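Local coordinates for protein TipC2 (Streptococcus intermedius B196, PDB 6DHX) that probably acts as an immunity protein, protecting Streptococcus intermedius against an antibacterial toxin exported by a type VII secretion system, at residues F94-G99 against D155-K160; P100-R105 against K145-T150; S120-L125 against Y133-T138. One frame throughout, in Å; residues are numbered along the deposited sequence.

Contact 1 (F94-G99 against D155-K160); sequences FEKEIG and DAHYEK
Strand segment 94-99 and helix segment 155-160 run with an angle of 126° between their chain directions, and their axes come no nearer than 10.6 Å. This is helix-on-sheet packing, helix 151-173 lying against one face of a largely antiparallel, curled sheet; Phe94 and Lys96, two residues apart on the strand, both point at it. No hydrogen bond crosses, so the contact rests on side-chain packing. Phe94 is the buried end. Its CG sits between the backbone N and the carbonyl carbon (chi1 61°), which carries the ring out from the strand toward the helix backbone. The leading atom, Phe94 CZ, lies 3.5 Å from His157 O, and Phe94 CE2 is 3.9 Å from His157 CB, the two side chains crossing at about a right angle. Ile106 of the adjacent strand and Ile161 of the helix also pack on this ring. Further along, His157 reaches back toward the strand and meets the aliphatic part of Lys96. There CD and CE of the lysine lie across the imidazole at CE1. His157 ND1 is hydrogen-bonded to the hydroxyl of Tyr74, on the strand bordering 89-99 on its other side, which fixes the turn of the imidazole. The lysine chain bends at chi3 (98°) and again at chi4, and its ammonium turns back to its own strand instead of following the ring. Lys96 NZ thus donates to Glu97 O at 2.8 Å, while the neighbouring Lys96 CE stays 3.4 Å from His157 CE1.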
# COMPACT_ATOMS: atom_id res chain seq x y z
N PHE A 94 3.97 -2.51 2.14
CA PHE A 94 4.83 -3.64 1.90
C PHE A 94 5.84 -3.72 3.02
O PHE A 94 6.05 -2.75 3.78
CB PHE A 94 5.54 -3.56 0.54
CG PHE A 94 6.45 -2.34 0.37
CD1 PHE A 94 5.94 -1.14 -0.12
CD2 PHE A 94 7.82 -2.43 0.63
CE1 PHE A 94 6.77 -0.02 -0.33
CE2 PHE A 94 8.64 -1.32 0.44
CZ PHE A 94 8.13 -0.12 -0.07
N GLU A 95 6.42 -4.91 3.15
CA GLU A 95 7.31 -5.23 4.26
C GLU A 95 8.53 -5.97 3.73
O GLU A 95 8.43 -6.76 2.78
CB GLU A 95 6.61 -6.09 5.36
CG GLU A 95 5.29 -5.50 5.91
CD GLU A 95 4.76 -6.27 7.13
OE1 GLU A 95 5.30 -7.35 7.45
OE2 GLU A 95 3.79 -5.79 7.76
N LYS A 96 9.67 -5.70 4.35
CA LYS A 96 10.96 -6.24 3.95
C LYS A 96 11.76 -6.56 5.19
O LYS A 96 11.77 -5.79 6.17
CB LYS A 96 11.73 -5.22 3.09
CG LYS A 96 12.97 -5.79 2.39
CD LYS A 96 13.75 -4.68 1.70
CE LYS A 96 14.91 -4.23 2.57
NZ LYS A 96 15.86 -5.34 2.89
N GLU A 97 12.43 -7.70 5.18
CA GLU A 97 13.30 -7.99 6.31
C GLU A 97 14.52 -7.06 6.25
O GLU A 97 15.08 -6.84 5.17
CB GLU A 97 13.72 -9.46 6.30
CG GLU A 97 14.38 -9.88 7.60
CD GLU A 97 15.16 -11.19 7.47
OE1 GLU A 97 15.45 -11.61 6.32
OE2 GLU A 97 15.50 -11.77 8.53
N ILE A 98 14.89 -6.47 7.38
CA ILE A 98 16.08 -5.60 7.44
C ILE A 98 17.14 -6.10 8.38
O ILE A 98 18.30 -5.65 8.29
CB ILE A 98 15.70 -4.14 7.78
CG1 ILE A 98 15.16 -4.04 9.21
CG2 ILE A 98 14.69 -3.62 6.76
CD1 ILE A 98 14.99 -2.61 9.66
N GLY A 99 16.81 -7.04 9.26
CA GLY A 99 17.79 -7.65 10.12
C GLY A 99 17.15 -8.86 10.74
O GLY A 99 15.99 -9.18 10.46
N ASP A 155 13.22 5.80 -0.25
CA ASP A 155 12.76 6.21 -1.57
C ASP A 155 12.96 5.09 -2.58
O ASP A 155 12.09 4.84 -3.41
CB ASP A 155 13.51 7.45 -2.05
CG ASP A 155 13.13 8.71 -1.29
OD1 ASP A 155 11.99 8.79 -0.80
OD2 ASP A 155 14.00 9.60 -1.17
N ALA A 156 14.11 4.42 -2.52
CA ALA A 156 14.36 3.38 -3.51
C ALA A 156 13.39 2.20 -3.33
O ALA A 156 12.93 1.64 -4.33
CB ALA A 156 15.82 2.91 -3.44
N HIS A 157 13.10 1.81 -2.09
CA HIS A 157 12.13 0.73 -1.83
C HIS A 157 10.74 1.12 -2.33
O HIS A 157 10.05 0.32 -2.97
CB HIS A 157 12.08 0.39 -0.33
CG HIS A 157 13.31 -0.30 0.18
ND1 HIS A 157 13.82 -1.44 -0.40
CD2 HIS A 157 14.15 0.00 1.21
CE1 HIS A 157 14.92 -1.80 0.23
NE2 HIS A 157 15.14 -0.95 1.22
N TYR A 158 10.34 2.35 -2.06
CA TYR A 158 9.05 2.85 -2.52
C TYR A 158 8.98 2.83 -4.05
O TYR A 158 8.00 2.36 -4.64
CB TYR A 158 8.82 4.27 -1.97
CG TYR A 158 7.52 4.82 -2.48
CD1 TYR A 158 6.35 4.59 -1.77
CD2 TYR A 158 7.46 5.54 -3.67
CE1 TYR A 158 5.13 5.07 -2.22
CE2 TYR A 158 6.22 6.03 -4.16
CZ TYR A 158 5.06 5.78 -3.41
OH TYR A 158 3.84 6.25 -3.85
N GLU A 159 10.03 3.33 -4.71
CA GLU A 159 10.07 3.33 -6.17
C GLU A 159 9.97 1.90 -6.71
O GLU A 159 9.24 1.64 -7.66
CB GLU A 159 11.34 4.01 -6.67
CG GLU A 159 11.64 3.85 -8.16
CD GLU A 159 10.63 4.53 -9.07
OE1 GLU A 159 9.94 5.48 -8.63
OE2 GLU A 159 10.56 4.14 -10.26
N LYS A 160 10.69 0.98 -6.09
CA LYS A 160 10.74 -0.39 -6.59
C LYS A 160 9.40 -1.11 -6.44
O LYS A 160 8.95 -1.81 -7.35
CB LYS A 160 11.84 -1.14 -5.86
CG LYS A 160 12.04 -2.57 -6.38
CD LYS A 160 13.19 -3.20 -5.57
CE LYS A 160 13.23 -4.71 -5.74
NZ LYS A 160 13.31 -5.10 -7.17

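Contact 2 (P100-R105 against K145-T150)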
# COMPACT_ATOMS: atom_id res chain seq x y z
N PRO A 100 17.87 -9.56 11.62
CA PRO A 100 17.30 -10.79 12.20
C PRO A 100 16.11 -10.44 13.08
O PRO A 100 16.22 -9.63 14.00
CB PRO A 100 18.47 -11.38 13.00
CG PRO A 100 19.29 -10.20 13.40
CD PRO A 100 19.12 -9.15 12.29
N ASN A 101 14.95 -11.00 12.73
CA ASN A 101 13.69 -10.79 13.46
C ASN A 101 13.18 -9.35 13.38
O ASN A 101 12.42 -8.91 14.24
CB ASN A 101 13.82 -11.22 14.92
CG ASN A 101 14.29 -12.66 15.06
OD1 ASN A 101 13.59 -13.59 14.65
ND2 ASN A 101 15.48 -12.84 15.62
N VAL A 102 13.55 -8.60 12.35
CA VAL A 102 13.10 -7.21 12.25
C VAL A 102 12.73 -6.93 10.80
O VAL A 102 13.51 -7.24 9.90
CB VAL A 102 14.17 -6.20 12.72
CG1 VAL A 102 13.65 -4.76 12.58
CG2 VAL A 102 14.59 -6.47 14.20
N ARG A 103 11.53 -6.36 10.58
CA ARG A 103 11.08 -5.97 9.24
C ARG A 103 10.72 -4.50 9.25
O ARG A 103 10.24 -3.96 10.26
CB ARG A 103 9.84 -6.79 8.76
CG ARG A 103 10.03 -8.34 8.90
CD ARG A 103 8.91 -9.07 8.15
NE ARG A 103 7.55 -8.64 8.53
CZ ARG A 103 6.91 -9.10 9.61
NH1 ARG A 103 7.50 -9.98 10.41
NH2 ARG A 103 5.67 -8.68 9.88
N VAL A 104 10.97 -3.84 8.14
CA VAL A 104 10.44 -2.50 7.91
C VAL A 104 9.13 -2.63 7.15
O VAL A 104 8.94 -3.53 6.33
CB VAL A 104 11.46 -1.64 7.15
CG1 VAL A 104 11.61 -2.14 5.69
CG2 VAL A 104 11.09 -0.19 7.20
N ARG A 105 8.19 -1.76 7.47
CA ARG A 105 6.90 -1.73 6.79
C ARG A 105 6.75 -0.34 6.22
O ARG A 105 6.80 0.64 6.97
CB ARG A 105 5.76 -2.00 7.75
CG ARG A 105 6.03 -3.05 8.79
CD ARG A 105 4.90 -3.01 9.83
NE ARG A 105 3.70 -3.78 9.44
CZ ARG A 105 2.71 -3.36 8.65
NH1 ARG A 105 1.69 -4.18 8.40
NH2 ARG A 105 2.75 -2.18 8.07
N LYS A 145 18.42 3.42 11.57
CA LYS A 145 19.84 3.76 11.74
C LYS A 145 20.68 2.53 12.07
O LYS A 145 21.78 2.36 11.55
CB LYS A 145 19.99 4.82 12.82
CG LYS A 145 21.46 5.25 13.08
CD LYS A 145 21.51 6.20 14.29
CE LYS A 145 22.93 6.58 14.69
NZ LYS A 145 22.95 7.08 16.09
N LYS A 146 20.17 1.65 12.94
CA LYS A 146 20.94 0.45 13.29
C LYS A 146 21.24 -0.39 12.06
O LYS A 146 22.37 -0.83 11.86
CB LYS A 146 20.19 -0.36 14.33
CG LYS A 146 20.82 -1.66 14.66
CD LYS A 146 20.12 -2.29 15.85
CE LYS A 146 20.91 -3.51 16.31
NZ LYS A 146 20.01 -4.45 17.02
N TYR A 147 20.25 -0.59 11.20
CA TYR A 147 20.44 -1.45 10.05
C TYR A 147 20.89 -0.69 8.80
O TYR A 147 20.89 -1.27 7.71
CB TYR A 147 19.15 -2.24 9.80
CG TYR A 147 18.94 -3.22 10.93
CD1 TYR A 147 19.78 -4.32 11.08
CD2 TYR A 147 17.93 -3.04 11.86
CE1 TYR A 147 19.62 -5.20 12.12
CE2 TYR A 147 17.78 -3.91 12.94
CZ TYR A 147 18.61 -5.00 13.04
OH TYR A 147 18.48 -5.90 14.08
N GLY A 148 21.28 0.57 8.94
CA GLY A 148 21.81 1.34 7.82
C GLY A 148 20.83 1.70 6.72
O GLY A 148 21.22 1.75 5.55
N ILE A 149 19.58 1.98 7.05
CA ILE A 149 18.57 2.33 6.07
C ILE A 149 18.38 3.84 6.06
O ILE A 149 17.92 4.42 7.05
CB ILE A 149 17.25 1.62 6.38
CG1 ILE A 149 17.52 0.12 6.44
CG2 ILE A 149 16.20 1.99 5.33
CD1 ILE A 149 16.34 -0.66 6.85
N THR A 150 18.71 4.48 4.94
CA THR A 150 18.62 5.93 4.83
C THR A 150 17.30 6.35 4.23
O THR A 150 16.55 5.54 3.67
CB THR A 150 19.77 6.46 3.97
OG1 THR A 150 19.60 5.97 2.63
CG2 THR A 150 21.14 6.00 4.54
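Tyr147 meets Pro100 and Val102 through apolar contacts, with no hydrogen bond between segments 100-105 and 145-150. The outer end of the phenol does the touching. Tyr147 OH lies 3.8 Å from Pro100 CD and 3.9 Å from Val102 CG2, so the oxygen touches both aliphatic groups. Lower on the ring, Tyr147 CE1 is 4.0 Å from Pro100 CD and Tyr147 CE2 is 4.2 Å from Val102 CG1; Pro100 and Val102 reach different carbons of the ring, both approaching obliquely. Tyr147 has CG anti to its carbonyl carbon (chi1 -67°), which sends the ring from the end of the helix toward the strand. Within its own segment, the aliphatic chain of Lys146 lies on one face of the Tyr147 ring, with Lys146 CG 4.1 Å above the plane over the centre.

The backbone bonds are local and end the helix. Gly148, with positive phi, is the C-prime residue of a Schellman motif: Gly148 N bonds to Lys145 O at 3.2 Å, and Ile149 N returns to Leu144 O. Tyr147 is the first residue to leave helical backbone angles.

Here the turn joining strands 89-99 and 102-111 meets the link between helices 137-146 and 151-173. Ile98 packs against both Tyr147 and Ile149, Val102 also touches Tyr143 of helix 137-146, and on the strand's other face Arg103 makes salt bridges with Glu95, Glu126 and Asp131.

Contact 3 (S120-L125 against Y133-T138); sequences SVKIAL and YIEDET
Ile123 and Ile134 form a hydrogen-bonded pair of an antiparallel beta hairpin, strand 116-127 returning as 130-134. Each gives its N-H to the other's carbonyl: Ile123 N to Ile134 O and Ile134 N to Ile123 O, both 2.8 Å and nearly straight, with N-H...O angles of 169° and 165°. The first donor lies in the carbonyl plane, the second is tilted 22° from it. Ile123 O takes a further CA-H...O contact from Tyr133. Past Lys122 and Glu135 the chains diverge, and a water continues the link, donating to Val121 O at 2.6 Å and to Glu135 O at 2.7 Å. Asp136 then stands at the N-cap of helix 137-146, its OD1 accepting a weak bond from Thr138 N.

The side chains add apolar packing on both faces. Ala124 CB rests 3.4 Å from Tyr133 CE1 in the non-hydrogen-bonded pair. On the isoleucine side, Leu125 CD1 meets Ile134 CD1 at 3.6 Å, and Tyr143 of the following helix packs on both residues. Lys122 and Glu135 run near each other without a salt bridge: Lys122 NZ stays 4.5 Å from Glu135 OE2, and the exact placement of these two side-chain ends is doubtful. The lysine also makes a cation-pi contact with Trp107.

The specific polar hold is thus carried by backbone groups and one bridging water, and the attraction between Lys122 and Glu135 is probably only a modest addition at the exposed end.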
# COMPACT_ATOMS: atom_id res chain seq x y z
N SER A 120 4.52 6.55 5.12
CA SER A 120 5.08 6.48 6.47
C SER A 120 5.81 5.15 6.64
O SER A 120 5.75 4.25 5.77
CB SER A 120 3.96 6.71 7.49
OG SER A 120 3.11 5.59 7.57
N VAL A 121 6.56 5.03 7.73
CA VAL A 121 7.44 3.89 7.99
C VAL A 121 7.17 3.34 9.38
O VAL A 121 7.12 4.10 10.36
CB VAL A 121 8.93 4.27 7.92
CG1 VAL A 121 9.72 3.03 7.86
CG2 VAL A 121 9.24 5.11 6.77
N LYS A 122 7.06 2.02 9.47
CA LYS A 122 6.86 1.31 10.72
C LYS A 122 7.85 0.16 10.80
O LYS A 122 8.51 -0.20 9.82
CB LYS A 122 5.41 0.78 10.81
CG LYS A 122 4.30 1.84 10.74
CD LYS A 122 2.93 1.15 10.76
CE LYS A 122 1.75 2.11 10.47
NZ LYS A 122 2.22 3.49 10.24
N ILE A 123 7.94 -0.44 11.98
CA ILE A 123 8.81 -1.57 12.24
C ILE A 123 7.97 -2.73 12.76
O ILE A 123 7.00 -2.52 13.50
CB ILE A 123 9.92 -1.19 13.26
CG1 ILE A 123 10.86 -0.14 12.64
CG2 ILE A 123 10.65 -2.39 13.73
CD1 ILE A 123 11.78 -0.71 11.52
N ALA A 124 8.32 -3.94 12.36
CA ALA A 124 7.78 -5.16 12.96
C ALA A 124 8.92 -5.95 13.60
O ALA A 124 9.94 -6.20 12.95
CB ALA A 124 7.05 -6.03 11.92
N LEU A 125 8.74 -6.33 14.87
CA LEU A 125 9.67 -7.20 15.58
C LEU A 125 9.08 -8.59 15.65
O LEU A 125 7.95 -8.76 16.11
CB LEU A 125 9.94 -6.70 16.99
CG LEU A 125 10.51 -5.30 17.12
CD1 LEU A 125 10.87 -5.05 18.60
CD2 LEU A 125 11.73 -5.18 16.23
N TYR A 133 4.40 -4.55 16.76
CA TYR A 133 4.48 -3.45 15.81
C TYR A 133 4.92 -2.15 16.47
O TYR A 133 4.47 -1.79 17.56
CB TYR A 133 3.14 -3.29 15.11
CG TYR A 133 2.99 -4.36 14.06
CD1 TYR A 133 3.83 -4.38 12.95
CD2 TYR A 133 2.06 -5.38 14.19
CE1 TYR A 133 3.71 -5.38 11.99
CE2 TYR A 133 1.94 -6.37 13.23
CZ TYR A 133 2.78 -6.36 12.13
OH TYR A 133 2.67 -7.34 11.16
N ILE A 134 5.83 -1.44 15.80
CA ILE A 134 6.43 -0.22 16.32
C ILE A 134 6.24 0.89 15.31
O ILE A 134 6.61 0.74 14.14
CB ILE A 134 7.92 -0.41 16.65
CG1 ILE A 134 8.06 -1.54 17.68
CG2 ILE A 134 8.56 0.89 17.14
CD1 ILE A 134 9.48 -1.72 18.18
N GLU A 135 5.61 2.00 15.75
CA GLU A 135 5.31 3.13 14.89
C GLU A 135 5.84 4.45 15.41
O GLU A 135 5.95 5.40 14.63
CB GLU A 135 3.79 3.28 14.65
CG GLU A 135 2.93 2.44 15.56
CD GLU A 135 2.17 1.35 14.81
OE1 GLU A 135 1.02 1.04 15.18
OE2 GLU A 135 2.73 0.79 13.84
N ASP A 136 6.20 4.55 16.69
CA ASP A 136 6.73 5.80 17.19
C ASP A 136 7.98 6.24 16.42
O ASP A 136 8.92 5.48 16.26
CB ASP A 136 7.07 5.65 18.69
CG ASP A 136 7.70 6.91 19.28
OD1 ASP A 136 8.95 7.01 19.26
OD2 ASP A 136 6.94 7.79 19.73
N GLU A 137 7.98 7.49 15.96
CA GLU A 137 9.03 7.93 15.04
C GLU A 137 10.43 7.71 15.60
O GLU A 137 11.34 7.26 14.88
CB GLU A 137 8.86 9.41 14.70
CG GLU A 137 9.83 9.89 13.65
CD GLU A 137 9.29 11.09 12.90
OE1 GLU A 137 8.19 10.98 12.26
OE2 GLU A 137 9.95 12.16 12.97
N THR A 138 10.66 8.06 16.87
CA THR A 138 12.01 7.93 17.40
C THR A 138 12.46 6.47 17.38
O THR A 138 13.61 6.16 17.06
CB THR A 138 12.11 8.46 18.83
OG1 THR A 138 11.52 9.77 18.90
CG2 THR A 138 13.58 8.47 19.24
O HOH W 1 6.45 6.02 12.03

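How the contacts relate
All three contacts are partly buried and reach one sheet, but contact 3 lies within it, while contacts 1 and 2 pack a helix or a helix connection against it. Contact 1 is nearest the chain's centre, about 12 Å from centre to centre, against 16 Å for contact 3 and 19 Å for contact 2, the most peripheral. Along the chain they nest, 3 inside 2 inside 1. Strand pairing gives contact 3 its backbone hydrogen bonds; the other two have packing alone. Helix 137-146 serves contacts 2 and 3. Glu95, on segment 94-99 but outside contact 1 itself, bridges to Arg105, and the backbones of Arg103 and Arg105 pair with Ala124 and Lys122 of contact 3.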